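Local coordinates for protein putative non-ribosomal peptide synthetase (Actinomadura parvosata subsp. kistnae, PDB 6M7L) that probably forms a condensation-type domain of a non-ribosomal peptide assembly line, perhaps one that recruits tailoring enzymes rather than forming peptide bonds, at residues V46-R51 with E387-P392; G54-D59 with A132-L137; G112-R117 with E141-V146. All coordinates share one frame; numbering follows the deposited sequence.

Contact 1 (V46-R51 with E387-P392)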
# COMPACT_ATOMS: atom_id res chain seq x y z
N VAL A 46 4.34 -8.36 18.36
CA VAL A 46 3.75 -7.39 17.45
C VAL A 46 2.24 -7.45 17.64
O VAL A 46 1.68 -8.50 17.99
CB VAL A 46 4.14 -7.66 15.98
CG1 VAL A 46 5.61 -7.34 15.75
CG2 VAL A 46 3.82 -9.09 15.60
N ARG A 47 1.57 -6.32 17.44
CA ARG A 47 0.14 -6.30 17.68
C ARG A 47 -0.51 -5.17 16.89
O ARG A 47 0.12 -4.15 16.61
CB ARG A 47 -0.19 -6.18 19.17
CG ARG A 47 0.09 -4.82 19.79
CD ARG A 47 1.59 -4.61 20.03
NE ARG A 47 2.07 -3.41 19.35
CZ ARG A 47 2.11 -2.21 19.91
NH1 ARG A 47 2.53 -1.17 19.20
NH2 ARG A 47 1.73 -2.05 21.17
N VAL A 48 -1.77 -5.38 16.53
CA VAL A 48 -2.55 -4.41 15.76
C VAL A 48 -3.97 -4.40 16.31
O VAL A 48 -4.57 -5.45 16.53
CB VAL A 48 -2.55 -4.75 14.26
CG1 VAL A 48 -2.93 -6.21 14.03
CG2 VAL A 48 -3.48 -3.82 13.50
N ALA A 49 -4.50 -3.20 16.55
CA ALA A 49 -5.87 -3.02 16.98
C ALA A 49 -6.65 -2.36 15.85
O ALA A 49 -6.25 -1.31 15.35
CB ALA A 49 -5.95 -2.19 18.26
N LEU A 50 -7.76 -2.98 15.46
CA LEU A 50 -8.57 -2.52 14.33
C LEU A 50 -9.95 -2.13 14.83
O LEU A 50 -10.65 -2.95 15.43
CB LEU A 50 -8.69 -3.60 13.26
CG LEU A 50 -7.43 -4.01 12.49
CD1 LEU A 50 -7.78 -5.09 11.48
CD2 LEU A 50 -6.81 -2.81 11.80
N ARG A 51 -10.35 -0.89 14.57
CA ARG A 51 -11.73 -0.48 14.80
C ARG A 51 -12.58 -0.91 13.62
O ARG A 51 -12.27 -0.59 12.47
CB ARG A 51 -11.82 1.03 15.01
CG ARG A 51 -13.23 1.51 15.30
CD ARG A 51 -13.23 2.85 16.03
NE ARG A 51 -13.82 2.72 17.35
CZ ARG A 51 -13.13 2.74 18.49
NH1 ARG A 51 -11.82 2.91 18.47
NH2 ARG A 51 -13.76 2.61 19.65
N GLU A 387 -3.50 2.87 6.25
CA GLU A 387 -4.55 3.52 5.47
C GLU A 387 -5.26 2.55 4.54
O GLU A 387 -6.41 2.79 4.17
CB GLU A 387 -3.96 4.67 4.66
CG GLU A 387 -2.89 5.49 5.38
CD GLU A 387 -3.46 6.45 6.41
OE1 GLU A 387 -4.68 6.40 6.68
OE2 GLU A 387 -2.68 7.27 6.93
N SER A 388 -4.60 1.46 4.16
CA SER A 388 -5.12 0.51 3.18
C SER A 388 -5.52 -0.82 3.83
O SER A 388 -5.45 -1.87 3.18
CB SER A 388 -4.11 0.28 2.06
OG SER A 388 -4.63 -0.57 1.06
N TRP A 389 -5.92 -0.79 5.09
CA TRP A 389 -6.47 -1.95 5.78
C TRP A 389 -7.99 -1.85 5.77
O TRP A 389 -8.55 -0.88 6.31
CB TRP A 389 -5.95 -2.05 7.22
CG TRP A 389 -4.50 -2.43 7.34
CD1 TRP A 389 -3.72 -2.98 6.37
CD2 TRP A 389 -3.67 -2.28 8.50
NE1 TRP A 389 -2.45 -3.19 6.86
CE2 TRP A 389 -2.39 -2.76 8.16
CE3 TRP A 389 -3.89 -1.78 9.79
CZ2 TRP A 389 -1.34 -2.77 9.06
CZ3 TRP A 389 -2.84 -1.78 10.68
CH2 TRP A 389 -1.58 -2.27 10.32
N ALA A 390 -8.65 -2.82 5.16
CA ALA A 390 -10.11 -2.77 5.01
C ALA A 390 -10.66 -4.19 5.04
O ALA A 390 -10.39 -4.97 4.12
CB ALA A 390 -10.50 -2.06 3.72
N LEU A 391 -11.42 -4.51 6.08
CA LEU A 391 -12.18 -5.76 6.10
C LEU A 391 -13.45 -5.57 5.27
O LEU A 391 -14.24 -4.67 5.57
CB LEU A 391 -12.55 -6.17 7.52
CG LEU A 391 -11.49 -6.40 8.59
CD1 LEU A 391 -12.04 -7.32 9.68
CD2 LEU A 391 -10.20 -6.97 8.03
N PRO A 392 -13.67 -6.38 4.23
CA PRO A 392 -14.87 -6.21 3.40
C PRO A 392 -16.15 -6.20 4.23
O PRO A 392 -16.39 -7.09 5.04
CB PRO A 392 -14.82 -7.42 2.46
CG PRO A 392 -13.36 -7.70 2.34
CD PRO A 392 -12.76 -7.40 3.69

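Contact 2 (G54-D59 with A132-L137)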
# COMPACT_ATOMS: atom_id res chain seq x y z
N GLY A 54 -19.66 -1.49 11.87
CA GLY A 54 -20.58 -2.22 11.02
C GLY A 54 -20.93 -3.56 11.62
O GLY A 54 -20.43 -3.96 12.67
N ARG A 55 -21.83 -4.27 10.93
CA ARG A 55 -22.26 -5.59 11.37
C ARG A 55 -21.16 -6.60 11.11
O ARG A 55 -20.91 -6.98 9.96
CB ARG A 55 -23.56 -5.99 10.67
CG ARG A 55 -24.81 -5.54 11.39
CD ARG A 55 -25.99 -6.46 11.11
NE ARG A 55 -26.89 -5.92 10.10
CZ ARG A 55 -28.05 -6.47 9.76
NH1 ARG A 55 -28.45 -7.59 10.36
NH2 ARG A 55 -28.82 -5.92 8.83
N LEU A 56 -20.50 -7.05 12.17
CA LEU A 56 -19.42 -8.03 12.06
C LEU A 56 -19.99 -9.44 12.17
O LEU A 56 -20.74 -9.75 13.09
CB LEU A 56 -18.38 -7.80 13.15
CG LEU A 56 -17.43 -8.97 13.41
CD1 LEU A 56 -16.36 -9.06 12.33
CD2 LEU A 56 -16.82 -8.88 14.80
N ASP A 57 -19.61 -10.29 11.22
CA ASP A 57 -19.97 -11.70 11.25
C ASP A 57 -18.93 -12.42 12.09
O ASP A 57 -17.87 -12.81 11.61
CB ASP A 57 -20.05 -12.27 9.83
CG ASP A 57 -20.60 -13.68 9.79
OD1 ASP A 57 -20.44 -14.42 10.79
OD2 ASP A 57 -21.20 -14.05 8.76
N ARG A 58 -19.25 -12.59 13.38
CA ARG A 58 -18.27 -13.13 14.33
C ARG A 58 -17.82 -14.53 13.92
O ARG A 58 -16.63 -14.86 14.06
CB ARG A 58 -18.86 -13.15 15.73
CG ARG A 58 -19.17 -11.78 16.29
CD ARG A 58 -19.55 -11.86 17.75
NE ARG A 58 -19.93 -10.55 18.28
CZ ARG A 58 -20.30 -10.33 19.53
NH1 ARG A 58 -20.35 -11.33 20.40
NH2 ARG A 58 -20.62 -9.10 19.92
N ASP A 59 -18.73 -15.35 13.42
CA ASP A 59 -18.34 -16.70 13.01
C ASP A 59 -17.51 -16.68 11.74
O ASP A 59 -16.70 -17.58 11.52
CB ASP A 59 -19.58 -17.58 12.84
CG ASP A 59 -20.23 -17.93 14.17
OD1 ASP A 59 -21.10 -17.17 14.62
OD2 ASP A 59 -19.84 -18.97 14.75
N ALA A 132 -6.26 -13.57 19.16
CA ALA A 132 -7.12 -12.44 18.82
C ALA A 132 -8.08 -12.15 19.97
O ALA A 132 -8.60 -13.08 20.60
CB ALA A 132 -7.91 -12.71 17.54
N HIS A 133 -8.30 -10.87 20.23
CA HIS A 133 -9.19 -10.42 21.30
C HIS A 133 -10.21 -9.47 20.70
O HIS A 133 -9.87 -8.35 20.31
CB HIS A 133 -8.40 -9.74 22.42
CG HIS A 133 -7.17 -10.49 22.83
ND1 HIS A 133 -7.14 -11.34 23.92
CD2 HIS A 133 -5.93 -10.52 22.30
CE1 HIS A 133 -5.93 -11.86 24.03
NE2 HIS A 133 -5.18 -11.38 23.06
N LEU A 134 -11.46 -9.91 20.63
CA LEU A 134 -12.54 -9.09 20.10
C LEU A 134 -13.22 -8.36 21.25
O LEU A 134 -13.51 -8.96 22.29
CB LEU A 134 -13.55 -9.95 19.34
CG LEU A 134 -14.75 -9.22 18.74
CD1 LEU A 134 -14.30 -8.09 17.84
CD2 LEU A 134 -15.63 -10.20 17.98
N PHE A 135 -13.48 -7.07 21.06
CA PHE A 135 -14.07 -6.21 22.09
C PHE A 135 -15.35 -5.59 21.55
O PHE A 135 -15.31 -4.52 20.92
CB PHE A 135 -13.08 -5.14 22.54
CG PHE A 135 -11.81 -5.69 23.13
CD1 PHE A 135 -11.76 -6.07 24.46
CD2 PHE A 135 -10.68 -5.84 22.35
CE1 PHE A 135 -10.60 -6.59 25.00
CE2 PHE A 135 -9.51 -6.35 22.89
CZ PHE A 135 -9.47 -6.73 24.22
N PRO A 136 -16.50 -6.23 21.76
CA PRO A 136 -17.77 -5.66 21.29
C PRO A 136 -18.12 -4.39 22.06
O PRO A 136 -18.19 -4.40 23.29
CB PRO A 136 -18.78 -6.78 21.56
CG PRO A 136 -17.96 -8.02 21.69
CD PRO A 136 -16.67 -7.59 22.30
N LEU A 137 -18.33 -3.30 21.33
CA LEU A 137 -18.77 -2.03 21.89
C LEU A 137 -20.26 -1.81 21.68
O LEU A 137 -20.99 -1.49 22.63
CB LEU A 137 -17.97 -0.88 21.28
CG LEU A 137 -16.46 -0.99 21.46
CD1 LEU A 137 -15.74 0.02 20.58
CD2 LEU A 137 -16.08 -0.80 22.92

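Contact 3 (G112-R117 with E141-V146)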
# COMPACT_ATOMS: atom_id res chain seq x y z
N GLY A 112 -6.90 0.10 28.59
CA GLY A 112 -6.33 -0.88 29.51
C GLY A 112 -6.42 -2.30 28.98
O GLY A 112 -5.48 -3.09 29.14
N LEU A 113 -7.54 -2.64 28.35
CA LEU A 113 -7.71 -3.99 27.82
C LEU A 113 -6.70 -4.27 26.71
O LEU A 113 -6.07 -5.34 26.69
CB LEU A 113 -9.13 -4.18 27.31
CG LEU A 113 -10.17 -4.32 28.42
CD1 LEU A 113 -11.57 -4.17 27.86
CD2 LEU A 113 -10.01 -5.67 29.09
N LEU A 114 -6.52 -3.33 25.79
CA LEU A 114 -5.58 -3.53 24.69
C LEU A 114 -4.16 -3.72 25.20
O LEU A 114 -3.44 -4.60 24.73
CB LEU A 114 -5.65 -2.36 23.72
CG LEU A 114 -6.92 -2.23 22.87
CD1 LEU A 114 -6.94 -0.90 22.14
CD2 LEU A 114 -7.03 -3.39 21.89
N ALA A 115 -3.75 -2.90 26.18
CA ALA A 115 -2.41 -3.04 26.73
C ALA A 115 -2.23 -4.37 27.45
O ALA A 115 -1.21 -5.05 27.26
CB ALA A 115 -2.11 -1.87 27.68
N ASP A 116 -3.21 -4.76 28.26
CA ASP A 116 -3.12 -6.02 28.99
C ASP A 116 -3.07 -7.20 28.03
O ASP A 116 -2.21 -8.08 28.15
CB ASP A 116 -4.29 -6.16 29.96
CG ASP A 116 -4.42 -7.56 30.51
OD1 ASP A 116 -3.61 -7.93 31.38
OD2 ASP A 116 -5.33 -8.29 30.06
N ARG A 117 -4.01 -7.25 27.08
CA ARG A 117 -4.06 -8.39 26.16
C ARG A 117 -2.83 -8.44 25.26
O ARG A 117 -2.39 -9.52 24.87
CB ARG A 117 -5.33 -8.33 25.32
CG ARG A 117 -6.62 -8.37 26.11
CD ARG A 117 -6.74 -9.64 26.94
NE ARG A 117 -8.11 -9.84 27.43
CZ ARG A 117 -8.57 -9.36 28.58
NH1 ARG A 117 -9.83 -9.59 28.93
NH2 ARG A 117 -7.78 -8.66 29.38
N GLU A 141 -20.31 -1.80 16.18
CA GLU A 141 -18.96 -1.28 16.41
C GLU A 141 -18.22 -2.21 17.36
O GLU A 141 -18.71 -2.48 18.47
CB GLU A 141 -19.01 0.14 16.98
CG GLU A 141 -17.68 0.65 17.50
CD GLU A 141 -17.39 2.08 17.10
OE1 GLU A 141 -17.88 2.51 16.03
OE2 GLU A 141 -16.68 2.79 17.85
N GLN A 142 -17.06 -2.69 16.93
CA GLN A 142 -16.19 -3.52 17.75
C GLN A 142 -14.76 -3.07 17.53
O GLN A 142 -14.45 -2.35 16.58
CB GLN A 142 -16.32 -5.01 17.41
CG GLN A 142 -17.74 -5.52 17.17
CD GLN A 142 -18.23 -5.27 15.76
OE1 GLN A 142 -17.49 -4.76 14.92
NE2 GLN A 142 -19.48 -5.62 15.50
N VAL A 143 -13.87 -3.50 18.42
CA VAL A 143 -12.44 -3.32 18.25
C VAL A 143 -11.77 -4.68 18.35
O VAL A 143 -11.96 -5.40 19.34
CB VAL A 143 -11.85 -2.33 19.28
CG1 VAL A 143 -10.33 -2.46 19.32
CG2 VAL A 143 -12.25 -0.92 18.92
N LEU A 144 -11.00 -5.03 17.32
CA LEU A 144 -10.30 -6.31 17.24
C LEU A 144 -8.82 -6.09 17.50
O LEU A 144 -8.21 -5.20 16.90
CB LEU A 144 -10.51 -6.96 15.88
CG LEU A 144 -9.68 -8.23 15.63
CD1 LEU A 144 -10.13 -9.33 16.59
CD2 LEU A 144 -9.78 -8.68 14.18
N LEU A 145 -8.25 -6.89 18.39
CA LEU A 145 -6.83 -6.87 18.67
C LEU A 145 -6.23 -8.20 18.22
O LEU A 145 -6.75 -9.26 18.55
CB LEU A 145 -6.55 -6.65 20.16
CG LEU A 145 -5.09 -6.82 20.61
CD1 LEU A 145 -4.20 -5.74 20.01
CD2 LEU A 145 -5.00 -6.82 22.12
N VAL A 146 -5.14 -8.12 17.46
CA VAL A 146 -4.39 -9.30 17.03
C VAL A 146 -2.99 -9.16 17.61
O VAL A 146 -2.30 -8.17 17.35
CB VAL A 146 -4.35 -9.44 15.50
CG1 VAL A 146 -3.51 -10.65 15.11
CG2 VAL A 146 -5.76 -9.55 14.94

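Contact 1 (V46-R51 with E387-P392)
Val48 and Trp389 are brought together by their first torsions. In Val48, chi1 of 51° puts CG1 in the crowded position between backbone N and carbonyl carbon. CG2 is then anti to the backbone N and points out to the indole. In Trp389, chi1 of -71° sets CG anti to the carbonyl carbon, and the ring system reaches across to the strand. This is the N-terminal half of a two-lobed condensation-domain fold. Residues 46-51 belong to strand 45-53 of its sheet. Residues 387-392 lie in the loop that comes back from strand 374-380 of the other sheet and leads into strand 395-399. That crossing is consistent with the latch connection known in condensation domains.

The six-membered ring of Trp389 does the touching. Its CZ3 lies 3.5 Å from Val48 CG2, and its CH2 lies 4.0 Å from the same methyl. Two residues further along the strand, Leu50 brings CD2 to 3.7 Å from Trp389 CE3. Both methyls come at the ring obliquely. The Leu50 side chain crosses the tryptophan at about a right angle. Leu391 stands further back, with its CD2 4.6 Å from Leu50 CD1.

The contact is wholly apolar and buried. The backbones stay well apart, with 8.8 Å between the CA atoms of Leu50 and Trp389, and the indole bridges the distance. Helix 155-172 packs on the same group: Val158 touches Val48, and Val162 touches Trp389. On its outer edge, strand 45-53 is paired with strand 395-399, so the loop and the strand that follows it meet the same partner. The indole nitrogen is satisfied from helix 155-172: Trp389 NE1 hydrogen-bonds to Asp159 OD1.

Contact 2 (G54-D59 with A132-L137)
Arg58 brings its guanidinium group obliquely against the ring carbons of Pro136. NH2 of Arg58 is 3.4 Å from Pro136 CG and equally near Pro136 CB. The central carbon CZ of Arg58 follows at 3.9 Å from Pro136 CG. The two side chains cross at about a right angle. The arginine is exposed to solvent as a whole. Its chain is extended from CG to NE, which carries the charged end out as far as the proline. Its root stays near Leu134: Arg58 CG lies 4.2 Å from Leu134 CD2.

Next to the arginine, two leucines meet tip to tip. Leu56 CD2 is 3.6 Å from Leu134 CD2 and 4.0 Å from Leu134 CD1. Each leucine has CG anti to its own backbone N, with chi1 of 163° in Leu56 and 179° in Leu134. Each therefore extends its methyls toward the other.

The loop 54-57 and the start of helix 58-71 are here packed on strand 130-136, in the alpha/beta N-terminal half of the condensation-domain fold. Leu134 and Pro136 are two apart on the strand and both point to the loop and helix. Phe135, between them, points away. The helix start is fixed by Asp57 in the N-cap position, whose OD1 accepts a hydrogen bond from Ala60 N. Tyr169 OH is hydrogen-bonded to Asp57 N, which ties the cap to helix 155-172. Strand 100-102, on the outer edge of the sheet, adds to the same apolar patch: Leu100 touches Leu134, while Ile102 touches both Arg58 and Pro136.

Contact 3 (G112-R117 with E141-V146)
Leu114 is the first residue of 112-117 to meet the strand, and its CD2 does the touching. With chi1 of -70°, CG is anti to the carbonyl carbon, and the methyl end comes closer to the strand than the CB direction suggests. CD2 lies 3.7 Å from Leu145 CB and 4.3 Å from Val143 CG1.

Asp116 does not touch the strand. Its OD2 takes a salt bridge from Arg117 NH2 at 2.6 Å, with OD2 lying 16° out of the guanidinium plane and met nearly along its own C-O axis. Arg117 bends at chi2. Its CB packs 3.6 Å from Leu145 CD2, while the charged end leads away. Arg117 NH1 also has a salt bridge to Glu101.

Leu145 thus fills the notch between Leu114 and Arg117. With Leu145 cut back to an alanine, a gap is likely to open beside Arg117 CB, and Leu114 CD2 would keep only the CB part of its contact with this residue.

Helix and strand axes run nearly parallel, 18° apart, and approach to 9.6 Å. This is the usual packing of a helix layer on a beta-sheet, here one face of the N-terminal half of the condensation-domain fold.

All three contacts are built on one sheet, whose strands run in the order 100-102, 130-136, 141-149, 45-53 and 395-399. Their centres are 11 to 13 Å apart. Contacts 1 and 3 join through the pairing of strands 45-53 and 141-149, as between Leu50 N and Leu144 O. Contacts 2 and 3 join through strands 130-136 and 141-149. Along the chain, contact 1 spans the longest interval and encloses the other two, whose segments alternate. Contacts 1 and 2 use one face of the sheet, and contact 3 uses the opposite face. Residues far apart in sequence are thus joined within one lobe.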